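Long-range contacts in HTH-type transcriptional activator ampR (Citrobacter freundii, PDB 3KOS), which regulates transcription of the ampC beta-lactamase gene as a DNA-binding LysR-family factor, of which this chain is the effector-binding domain: residues Lys13-Val19 with Asp42-His48; Glu57-Tyr61 with Arg190-Met196. All coordinates share one frame; numbering follows the deposited sequence.

Contact 1: Lys13-Val19 with Asp42-His48; sequences KLKIGVV and DLHISTH
K13-V19 and D42-H48 are the two neighbouring strands of a beta-alpha-beta unit, connected by helix 20-37 and paired in parallel from K13-D42 to V19-H48. Backbone bonds run from both strands: L14 O receives H44 N (2.8 Å, N-H...O 179°), and I16 N gives to H44 O at 3.0 Å. Apolar L14, I16, V18, L43 and I45 suit the face packed against helices 20-37 and 194-209; T47 there turns its hydroxyl to D137 of the second subunit. L14 and L43 lie side by side, with L14 CD2 3.9 Å from L43 CD1, and I16 CG1 reaches the same methyl. On the other face the extended chain of K13 passes over the H44 ring, CE standing 3.8 Å from its centroid in a CH-pi contact. At the ring edge, H44 NE2 donates to D42 OD2 at 2.9 Å, from above the carboxylate plane. Farther along, H48 CG sits between its own N and carbonyl carbon (chi1 56°), turning the imidazole back over the V18-V19 peptide. H48 NE2 thereby makes a weak bond to G17 O (3.0 Å), while ND1 pairs with N50 N. G17, with no side chain, lets the H48 ring lie close, its CD2 3.3 Å from G17 C. D42 would tend to raise the basicity of H44 and nearby K13 NZ to lower it, leaving the net shift uncertain, while both residues probably hold the ring's rotation.

Contact 2: Glu57-Tyr61 with Arg190-Met196; sequences EGLDY and RPETPAM
M196, a selenomethionine here, reaches from the first turn of helix 194-209 to D60 and Y61. Its CB lies against one face of the tyrosine ring, 3.4 Å from Y61 CE2. CG follows over the rim of the same face, near CE2, with D60 CB also 4.0 Å from M196 CG; SE then settles 3.8 Å from D60 CB. SE also stands above that face at a distance, 5.1 Å from the Y61 centroid, a Met-aromatic contact. A bend at the last torsion (chi3 64°) carries CE over the ring, 3.9 Å from the Y61 centroid, in a CH-pi contact. A long, flexible side chain suits a place where it must follow both an aspartate stem and an aromatic face. Beyond it, D60 OD1 takes R190 NH2 at 2.8 Å in a salt bridge, with a weaker bond from R190 NE, while D60 OD2 accepts from the backbone N of K15 on strand 12-19. Water 3 joins Y61 OH to E192 OE2; the hydroxyl also bonds S200, and E192 is bridged to R197. T193 OG1 accepts M196 N at 3.1 Å. A Met-aromatic contact thus sits beside a side-chain-capped helix N-terminus, where the C-terminal helix meets the sheet of the LysR effector-binding domain.

How the contacts relate
From the N terminus, strand 12-19 leads through helix 20-37 to strand 41-48, and contact 1 closes that short excursion. The chain then passes helix 54-57 before contact 2 opens at 57-61; it closes 129 residues later, after much of the remaining domain has been built, at the loop 190-193 that leads into helix 194-209. The two are in series, neither nested nor crossed, yet they touch, with centres about 10 Å apart. K15 is the main joint: its N probably bonds D60 OD2 and its NZ probably bonds E57 O, while L14 packs on M196. Together they tie strands 12-19 and 41-48 and the turn before strand 61-66 to the start of the last helix.

Contact 1: Lys13-Val19 with Asp42-His48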
loop_
_atom_site.group_PDB
_atom_site.type_symbol
_atom_site.label_atom_id
_atom_site.label_comp_id
_atom_site.label_asym_id
_atom_site.label_seq_id
_atom_site.Cartn_x
_atom_site.Cartn_y
_atom_site.Cartn_z
ATOM N N LYS A 13 18.943 -1.203 -19.556
ATOM C CA LYS A 13 18.207 -1.445 -18.321
ATOM C C LYS A 13 18.044 -0.169 -17.509
ATOM O O LYS A 13 18.958 0.650 -17.438
ATOM C CB LYS A 13 18.907 -2.515 -17.494
ATOM C CG LYS A 13 18.119 -2.949 -16.272
ATOM C CD LYS A 13 18.720 -4.197 -15.663
ATOM C CE LYS A 13 18.003 -4.583 -14.379
ATOM N NZ LYS A 13 18.635 -5.777 -13.760
ATOM N N LEU A 14 16.866 -0.001 -16.905
ATOM C CA LEU A 14 16.619 1.111 -15.997
ATOM C C LEU A 14 15.793 0.590 -14.823
ATOM O O LEU A 14 14.719 0.031 -15.023
ATOM C CB LEU A 14 15.871 2.233 -16.712
ATOM C CG LEU A 14 15.401 3.435 -15.886
ATOM C CD1 LEU A 14 16.570 4.121 -15.218
ATOM C CD2 LEU A 14 14.661 4.422 -16.774
ATOM N N LYS A 15 16.304 0.772 -13.611
ATOM C CA LYS A 15 15.644 0.229 -12.426
ATOM C C LYS A 15 15.162 1.368 -11.541
ATOM O O LYS A 15 15.950 2.206 -11.093
ATOM C CB LYS A 15 16.590 -0.699 -11.655
ATOM C CG LYS A 15 15.845 -1.675 -10.768
ATOM C CD LYS A 15 16.754 -2.563 -9.907
ATOM C CE LYS A 15 15.883 -3.453 -9.010
ATOM N NZ LYS A 15 16.655 -4.219 -7.983
ATOM N N ILE A 16 13.856 1.415 -11.316
ATOM C CA ILE A 16 13.272 2.515 -10.574
ATOM C C ILE A 16 12.356 2.012 -9.459
ATOM O O ILE A 16 11.483 1.191 -9.697
ATOM C CB ILE A 16 12.488 3.441 -11.495
ATOM C CG1 ILE A 16 13.404 3.949 -12.621
ATOM C CG2 ILE A 16 11.919 4.603 -10.713
ATOM C CD1 ILE A 16 12.860 5.141 -13.366
ATOM N N GLY A 17 12.571 2.526 -8.252
ATOM C CA GLY A 17 11.722 2.221 -7.108
ATOM C C GLY A 17 10.788 3.392 -6.853
ATOM O O GLY A 17 11.245 4.498 -6.568
ATOM N N VAL A 18 9.481 3.146 -6.934
ATOM C CA VAL A 18 8.495 4.220 -6.934
ATOM C C VAL A 18 7.566 4.100 -5.718
ATOM O O VAL A 18 6.996 3.041 -5.492
ATOM C CB VAL A 18 7.614 4.156 -8.216
ATOM C CG1 VAL A 18 6.640 5.340 -8.261
ATOM C CG2 VAL A 18 8.494 4.161 -9.470
ATOM N N VAL A 19 7.401 5.174 -4.951
ATOM C CA VAL A 19 6.443 5.123 -3.842
ATOM C C VAL A 19 5.072 4.733 -4.412
ATOM O O VAL A 19 4.651 5.249 -5.447
ATOM C CB VAL A 19 6.401 6.455 -3.038
ATOM C CG1 VAL A 19 6.052 7.660 -3.947
ATOM C CG2 VAL A 19 5.432 6.350 -1.870
ATOM N N ASP A 42 14.566 -0.880 -21.083
ATOM C CA ASP A 42 13.991 -2.004 -20.344
ATOM C C ASP A 42 13.755 -1.518 -18.916
ATOM O O ASP A 42 14.663 -1.489 -18.081
ATOM C CB ASP A 42 14.958 -3.185 -20.387
ATOM C CG ASP A 42 14.510 -4.361 -19.534
ATOM O OD1 ASP A 42 13.322 -4.425 -19.154
ATOM O OD2 ASP A 42 15.367 -5.224 -19.235
ATOM N N LEU A 43 12.524 -1.105 -18.658
ATOM C CA LEU A 43 12.187 -0.455 -17.400
ATOM C C LEU A 43 11.743 -1.483 -16.362
ATOM O O LEU A 43 10.769 -2.200 -16.571
ATOM C CB LEU A 43 11.076 0.569 -17.640
ATOM C CG LEU A 43 10.561 1.344 -16.431
ATOM C CD1 LEU A 43 11.710 2.058 -15.755
ATOM C CD2 LEU A 43 9.490 2.336 -16.874
ATOM N N HIS A 44 12.471 -1.549 -15.251
ATOM C CA HIS A 44 12.137 -2.441 -14.148
ATOM C C HIS A 44 11.556 -1.610 -13.008
ATOM O O HIS A 44 12.285 -0.900 -12.327
ATOM C CB HIS A 44 13.386 -3.156 -13.645
ATOM C CG HIS A 44 13.966 -4.119 -14.629
ATOM N ND1 HIS A 44 14.106 -5.462 -14.358
ATOM C CD2 HIS A 44 14.426 -3.938 -15.890
ATOM C CE1 HIS A 44 14.640 -6.066 -15.406
ATOM N NE2 HIS A 44 14.841 -5.164 -16.350
ATOM N N ILE A 45 10.247 -1.698 -12.807
ATOM C CA ILE A 45 9.601 -0.911 -11.767
ATOM C C ILE A 45 9.301 -1.749 -10.537
ATOM O O ILE A 45 8.807 -2.866 -10.650
ATOM C CB ILE A 45 8.279 -0.333 -12.265
ATOM C CG1 ILE A 45 8.555 0.612 -13.433
ATOM C CG2 ILE A 45 7.558 0.387 -11.136
ATOM C CD1 ILE A 45 7.323 1.183 -14.027
ATOM N N SER A 46 9.614 -1.204 -9.368
ATOM C CA SER A 46 9.210 -1.816 -8.104
ATOM C C SER A 46 8.610 -0.712 -7.252
ATOM O O SER A 46 8.935 0.453 -7.452
ATOM C CB SER A 46 10.410 -2.453 -7.402
ATOM O OG SER A 46 11.411 -1.486 -7.140
ATOM N N THR A 47 7.708 -1.058 -6.338
ATOM C CA THR A 47 7.109 -0.040 -5.485
ATOM C C THR A 47 7.629 -0.153 -4.057
ATOM O O THR A 47 8.093 -1.211 -3.630
ATOM C CB THR A 47 5.555 -0.108 -5.473
ATOM O OG1 THR A 47 5.140 -1.345 -4.888
ATOM C CG2 THR A 47 5.000 0.004 -6.894
ATOM N N HIS A 48 7.541 0.947 -3.324
ATOM C CA HIS A 48 7.966 0.981 -1.931
ATOM C C HIS A 48 7.018 1.886 -1.148
ATOM O O HIS A 48 6.126 2.509 -1.737
ATOM C CB HIS A 48 9.429 1.448 -1.815
ATOM C CG HIS A 48 9.709 2.786 -2.443
ATOM N ND1 HIS A 48 9.351 3.978 -1.848
ATOM C CD2 HIS A 48 10.349 3.120 -3.591
ATOM C CE1 HIS A 48 9.742 4.985 -2.610
ATOM N NE2 HIS A 48 10.347 4.491 -3.672
#

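Contact 2: Glu57-Tyr61 with Arg190-Met196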
loop_
_atom_site.group_PDB
_atom_site.type_symbol
_atom_site.label_atom_id
_atom_site.label_comp_id
_atom_site.label_asym_id
_atom_site.label_seq_id
_atom_site.Cartn_x
_atom_site.Cartn_y
_atom_site.Cartn_z
ATOM N N GLU A 57 18.795 -1.728 -2.640
ATOM C CA GLU A 57 17.939 -2.324 -3.661
ATOM C C GLU A 57 18.530 -2.228 -5.060
ATOM O O GLU A 57 17.940 -2.719 -6.016
ATOM C CB GLU A 57 16.539 -1.702 -3.635
ATOM C CG GLU A 57 15.763 -2.032 -2.376
ATOM C CD GLU A 57 14.279 -1.693 -2.484
ATOM O OE1 GLU A 57 13.792 -1.423 -3.610
ATOM O OE2 GLU A 57 13.600 -1.702 -1.436
ATOM N N GLY A 58 19.704 -1.613 -5.174
ATOM C CA GLY A 58 20.345 -1.456 -6.467
ATOM C C GLY A 58 19.504 -0.656 -7.448
ATOM O O GLY A 58 19.470 -0.951 -8.645
ATOM N N LEU A 59 18.843 0.379 -6.948
ATOM C CA LEU A 59 18.025 1.237 -7.799
ATOM C C LEU A 59 18.853 2.252 -8.578
ATOM O O LEU A 59 19.883 2.723 -8.096
ATOM C CB LEU A 59 17.002 1.992 -6.955
ATOM C CG LEU A 59 16.046 1.143 -6.114
ATOM C CD1 LEU A 59 15.142 2.058 -5.299
ATOM C CD2 LEU A 59 15.228 0.201 -6.995
ATOM N N ASP A 60 18.389 2.602 -9.773
ATOM C CA ASP A 60 18.949 3.752 -10.486
ATOM C C ASP A 60 18.332 5.041 -9.959
ATOM O O ASP A 60 19.043 5.968 -9.558
ATOM C CB ASP A 60 18.712 3.604 -11.994
ATOM C CG ASP A 60 19.481 2.441 -12.581
ATOM O OD1 ASP A 60 20.694 2.336 -12.290
ATOM O OD2 ASP A 60 18.889 1.629 -13.315
ATOM N N TYR A 61 16.996 5.079 -9.952
ATOM C CA TYR A 61 16.236 6.214 -9.460
ATOM C C TYR A 61 15.258 5.775 -8.373
ATOM O O TYR A 61 14.791 4.635 -8.371
ATOM C CB TYR A 61 15.387 6.809 -10.579
ATOM C CG TYR A 61 16.083 7.811 -11.478
ATOM C CD1 TYR A 61 16.908 8.802 -10.957
ATOM C CD2 TYR A 61 15.862 7.794 -12.848
ATOM C CE1 TYR A 61 17.518 9.740 -11.792
ATOM C CE2 TYR A 61 16.467 8.717 -13.681
ATOM C CZ TYR A 61 17.293 9.681 -13.149
ATOM O OH TYR A 61 17.878 10.596 -14.004
ATOM N N ARG A 190 25.663 7.242 -7.570
ATOM C CA ARG A 190 25.142 6.368 -8.621
ATOM C C ARG A 190 25.343 7.044 -9.978
ATOM O O ARG A 190 24.906 8.175 -10.177
ATOM C CB ARG A 190 23.651 6.094 -8.401
ATOM C CG ARG A 190 23.031 5.101 -9.388
ATOM C CD ARG A 190 23.221 3.664 -8.939
ATOM N NE ARG A 190 22.688 2.692 -9.892
ATOM C CZ ARG A 190 22.567 1.391 -9.640
ATOM N NH1 ARG A 190 22.931 0.905 -8.455
ATOM N NH2 ARG A 190 22.073 0.571 -10.561
ATOM N N PRO A 191 26.013 6.357 -10.911
ATOM C CA PRO A 191 26.278 6.934 -12.234
ATOM C C PRO A 191 24.987 7.197 -13.000
ATOM O O PRO A 191 24.103 6.347 -13.012
ATOM C CB PRO A 191 27.075 5.834 -12.945
ATOM C CG PRO A 191 27.631 4.986 -11.854
ATOM C CD PRO A 191 26.616 5.022 -10.754
ATOM N N GLU A 192 24.884 8.362 -13.625
ATOM C CA GLU A 192 23.722 8.683 -14.449
ATOM C C GLU A 192 23.907 8.166 -15.873
ATOM O O GLU A 192 24.841 8.565 -16.576
ATOM C CB GLU A 192 23.488 10.188 -14.447
ATOM C CG GLU A 192 22.237 10.638 -15.153
ATOM C CD GLU A 192 22.222 12.139 -15.373
ATOM O OE1 GLU A 192 22.948 12.621 -16.277
ATOM O OE2 GLU A 192 21.492 12.842 -14.645
ATOM N N THR A 193 23.013 7.272 -16.291
ATOM C CA THR A 193 23.057 6.650 -17.608
ATOM C C THR A 193 22.177 7.415 -18.588
ATOM O O THR A 193 21.361 8.241 -18.182
ATOM C CB THR A 193 22.515 5.209 -17.547
ATOM O OG1 THR A 193 21.138 5.253 -17.132
ATOM C CG2 THR A 193 23.330 4.363 -16.563
ATOM N N PRO A 194 22.341 7.148 -19.894
ATOM C CA PRO A 194 21.454 7.760 -20.888
ATOM C C PRO A 194 19.987 7.390 -20.661
ATOM O O PRO A 194 19.110 8.228 -20.863
ATOM C CB PRO A 194 21.939 7.160 -22.215
ATOM C CG PRO A 194 23.337 6.726 -21.955
ATOM C CD PRO A 194 23.429 6.367 -20.507
ATOM N N ALA A 195 19.732 6.145 -20.278
ATOM C CA ALA A 195 18.361 5.686 -20.036
ATOM C C ALA A 195 17.733 6.494 -18.901
ATOM O O ALA A 195 16.563 6.869 -18.967
ATOM C CB ALA A 195 18.348 4.209 -19.700
HETATM N N MSE A 196 18.517 6.768 -17.863
HETATM C CA MSE A 196 18.039 7.592 -16.753
HETATM C C MSE A 196 17.716 9.012 -17.214
HETATM O O MSE A 196 16.651 9.549 -16.898
HETATM C CB MSE A 196 19.058 7.599 -15.606
HETATM C CG MSE A 196 19.201 6.233 -14.936
HETATM SE SE MSE A 196 20.832 6.111 -13.829
HETATM C CE MSE A 196 20.385 7.472 -12.499
HETATM O O HOH W 1 20.083 2.979 -16.206
HETATM O O HOH W 2 23.329 3.791 -12.658
HETATM O O HOH W 3 19.891 11.872 -12.747
#